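Local coordinates for pesticidal crystal protein Cry2Aa (Bacillus thuringiensis serovar kurstaki, PDB 1I5P), which lyses midgut epithelial cells of dipteran and lepidopteran larvae after binding to them, as an insecticidal delta-endotoxin, at residues T204-T207 against Y208-Y211. Residues are numbered along the deposited sequence; the frame is centred on the assembly and turned at random.
Sequences TLRT and YRDY
The methyl CG2 of Thr207 sits over one face of the Tyr211 ring, 3.9 Å from its centroid and offset toward CZ, a CH-pi contact. CG2 is anti to the backbone N (chi1 -65° for OG1), which puts the methyl above the ring and leaves OG1 to hydrogen-bond with Ala203 O. Tyr211 brings CD1 over the centre of the Tyr208 ring, while CE2 of Tyr208 lies in the plane of the Tyr211 ring at its edge. Thr204 O lies at the edge of the Tyr208 ring, 3.3 Å from CD1, and Thr204 CG2 runs beside the same ring. On the polar side, Arg206 bends at chi2 and chi3 to bring NH2 within 3.0 Å of Asp210 OD1, an i to i+4 salt bridge on the syn side, 28° out of the carboxylate plane; the two planes are 63° apart. Over one face of the Arg206 guanidinium lies CD of Arg209, whose own guanidinium has Leu205 CD1 over a face and donates a hydrogen bond from NH1 to Leu632 O, near the chain's C-terminus. Main-chain i to i+4 hydrogen bonds, among them Tyr208 N to Thr204 O (2.9 Å), carry the helix through both segments. These two turns lie near the start of helix 202-232 in the N-terminal helical bundle; Tyr208 packs on Phe187, Ile188 and Val191 of helix 170-193, and both tyrosines reach Gln154 of helix 145-160.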
ATOM      1  N   THR A 204      16.948 -31.208  -4.835  1.00 24.92           N
ATOM      2  CA  THR A 204      15.625 -30.739  -4.450  1.00 24.04           C
ATOM      3  C   THR A 204      15.667 -29.247  -4.156  1.00 22.59           C
ATOM      4  O   THR A 204      14.754 -28.505  -4.518  1.00 23.66           O
ATOM      5  CB  THR A 204      15.122 -31.486  -3.205  1.00 24.74           C
ATOM      6  OG1 THR A 204      14.933 -32.867  -3.532  1.00 26.38           O
ATOM      7  CG2 THR A 204      13.815 -30.889  -2.712  1.00 19.16           C
ATOM      8  N   LEU A 205      16.739 -28.813  -3.501  1.00 21.21           N
ATOM      9  CA  LEU A 205      16.904 -27.409  -3.156  1.00 21.32           C
ATOM     10  C   LEU A 205      16.894 -26.543  -4.404  1.00 21.04           C
ATOM     11  O   LEU A 205      16.165 -25.556  -4.477  1.00 18.89           O
ATOM     12  CB  LEU A 205      18.217 -27.196  -2.392  1.00 21.38           C
ATOM     13  CG  LEU A 205      18.639 -25.744  -2.151  1.00 20.23           C
ATOM     14  CD1 LEU A 205      17.492 -24.961  -1.515  1.00 19.52           C
ATOM     15  CD2 LEU A 205      19.869 -25.720  -1.252  1.00 18.58           C
ATOM     16  N   ARG A 206      17.707 -26.917  -5.384  1.00 22.17           N
ATOM     17  CA  ARG A 206      17.775 -26.163  -6.620  1.00 23.18           C
ATOM     18  C   ARG A 206      16.407 -26.098  -7.293  1.00 23.23           C
ATOM     19  O   ARG A 206      16.004 -25.049  -7.801  1.00 22.76           O
ATOM     20  CB  ARG A 206      18.782 -26.789  -7.576  1.00 26.58           C
ATOM     21  CG  ARG A 206      18.921 -26.015  -8.875  1.00 34.70           C
ATOM     22  CD  ARG A 206      19.443 -24.602  -8.623  1.00 38.35           C
ATOM     23  NE  ARG A 206      18.659 -23.595  -9.334  1.00 43.36           N
ATOM     24  CZ  ARG A 206      18.974 -22.304  -9.396  1.00 46.08           C
ATOM     25  NH1 ARG A 206      20.065 -21.849  -8.790  1.00 47.57           N
ATOM     26  NH2 ARG A 206      18.194 -21.464 -10.064  1.00 47.38           N
ATOM     27  N   THR A 207      15.697 -27.222  -7.306  1.00 21.42           N
ATOM     28  CA  THR A 207      14.373 -27.267  -7.914  1.00 20.98           C
ATOM     29  C   THR A 207      13.421 -26.308  -7.197  1.00 19.89           C
ATOM     30  O   THR A 207      12.687 -25.564  -7.840  1.00 20.14           O
ATOM     31  CB  THR A 207      13.787 -28.698  -7.874  1.00 22.19           C
ATOM     32  OG1 THR A 207      14.587 -29.562  -8.692  1.00 23.42           O
ATOM     33  CG2 THR A 207      12.352 -28.714  -8.383  1.00 21.19           C
ATOM     34  N   TYR A 208      13.438 -26.315  -5.867  1.00 18.49           N
ATOM     35  CA  TYR A 208      12.557 -25.429  -5.115  1.00 18.77           C
ATOM     36  C   TYR A 208      12.896 -23.955  -5.248  1.00 17.29           C
ATOM     37  O   TYR A 208      12.033 -23.104  -5.064  1.00 18.11           O
ATOM     38  CB  TYR A 208      12.493 -25.845  -3.639  1.00 17.08           C
ATOM     39  CG  TYR A 208      11.404 -26.866  -3.410  1.00 17.19           C
ATOM     40  CD1 TYR A 208      11.522 -28.157  -3.925  1.00 16.97           C
ATOM     41  CD2 TYR A 208      10.201 -26.512  -2.793  1.00 16.17           C
ATOM     42  CE1 TYR A 208      10.474 -29.066  -3.848  1.00 14.72           C
ATOM     43  CE2 TYR A 208       9.141 -27.418  -2.710  1.00 16.15           C
ATOM     44  CZ  TYR A 208       9.285 -28.688  -3.245  1.00 15.83           C
ATOM     45  OH  TYR A 208       8.223 -29.562  -3.213  1.00 19.96           O
ATOM     46  N   ARG A 209      14.142 -23.635  -5.572  1.00 18.94           N
ATOM     47  CA  ARG A 209      14.486 -22.231  -5.762  1.00 18.98           C
ATOM     48  C   ARG A 209      13.733 -21.780  -7.019  1.00 20.13           C
ATOM     49  O   ARG A 209      13.192 -20.676  -7.063  1.00 19.92           O
ATOM     50  CB  ARG A 209      15.997 -22.049  -5.972  1.00 19.65           C
ATOM     51  CG  ARG A 209      16.880 -22.317  -4.753  1.00 19.49           C
ATOM     52  CD  ARG A 209      18.338 -22.021  -5.105  1.00 19.82           C
ATOM     53  NE  ARG A 209      19.293 -22.336  -4.043  1.00 19.92           N
ATOM     54  CZ  ARG A 209      19.549 -21.566  -2.989  1.00 20.90           C
ATOM     55  NH1 ARG A 209      18.919 -20.411  -2.825  1.00 20.37           N
ATOM     56  NH2 ARG A 209      20.469 -21.943  -2.110  1.00 21.82           N
ATOM     57  N   ASP A 210      13.695 -22.642  -8.037  1.00 19.65           N
ATOM     58  CA  ASP A 210      12.991 -22.315  -9.278  1.00 21.24           C
ATOM     59  C   ASP A 210      11.493 -22.265  -9.023  1.00 20.71           C
ATOM     60  O   ASP A 210      10.781 -21.463  -9.628  1.00 20.56           O
ATOM     61  CB  ASP A 210      13.285 -23.342 -10.379  1.00 22.45           C
ATOM     62  CG  ASP A 210      14.694 -23.227 -10.929  1.00 24.37           C
ATOM     63  OD1 ASP A 210      15.317 -22.157 -10.768  1.00 24.06           O
ATOM     64  OD2 ASP A 210      15.172 -24.208 -11.538  1.00 26.55           O
ATOM     65  N   TYR A 211      11.017 -23.131  -8.135  1.00 18.44           N
ATOM     66  CA  TYR A 211       9.602 -23.150  -7.789  1.00 18.81           C
ATOM     67  C   TYR A 211       9.174 -21.792  -7.224  1.00 18.16           C
ATOM     68  O   TYR A 211       8.165 -21.221  -7.644  1.00 18.05           O
ATOM     69  CB  TYR A 211       9.320 -24.241  -6.751  1.00 19.11           C
ATOM     70  CG  TYR A 211       9.137 -25.640  -7.309  1.00 18.58           C
ATOM     71  CD1 TYR A 211       8.909 -26.719  -6.455  1.00 20.21           C
ATOM     72  CD2 TYR A 211       9.165 -25.884  -8.681  1.00 19.27           C
ATOM     73  CE1 TYR A 211       8.710 -28.006  -6.950  1.00 21.35           C
ATOM     74  CE2 TYR A 211       8.967 -27.170  -9.189  1.00 21.04           C
ATOM     75  CZ  TYR A 211       8.738 -28.223  -8.318  1.00 22.18           C
ATOM     76  OH  TYR A 211       8.512 -29.490  -8.802  1.00 21.92           O
TER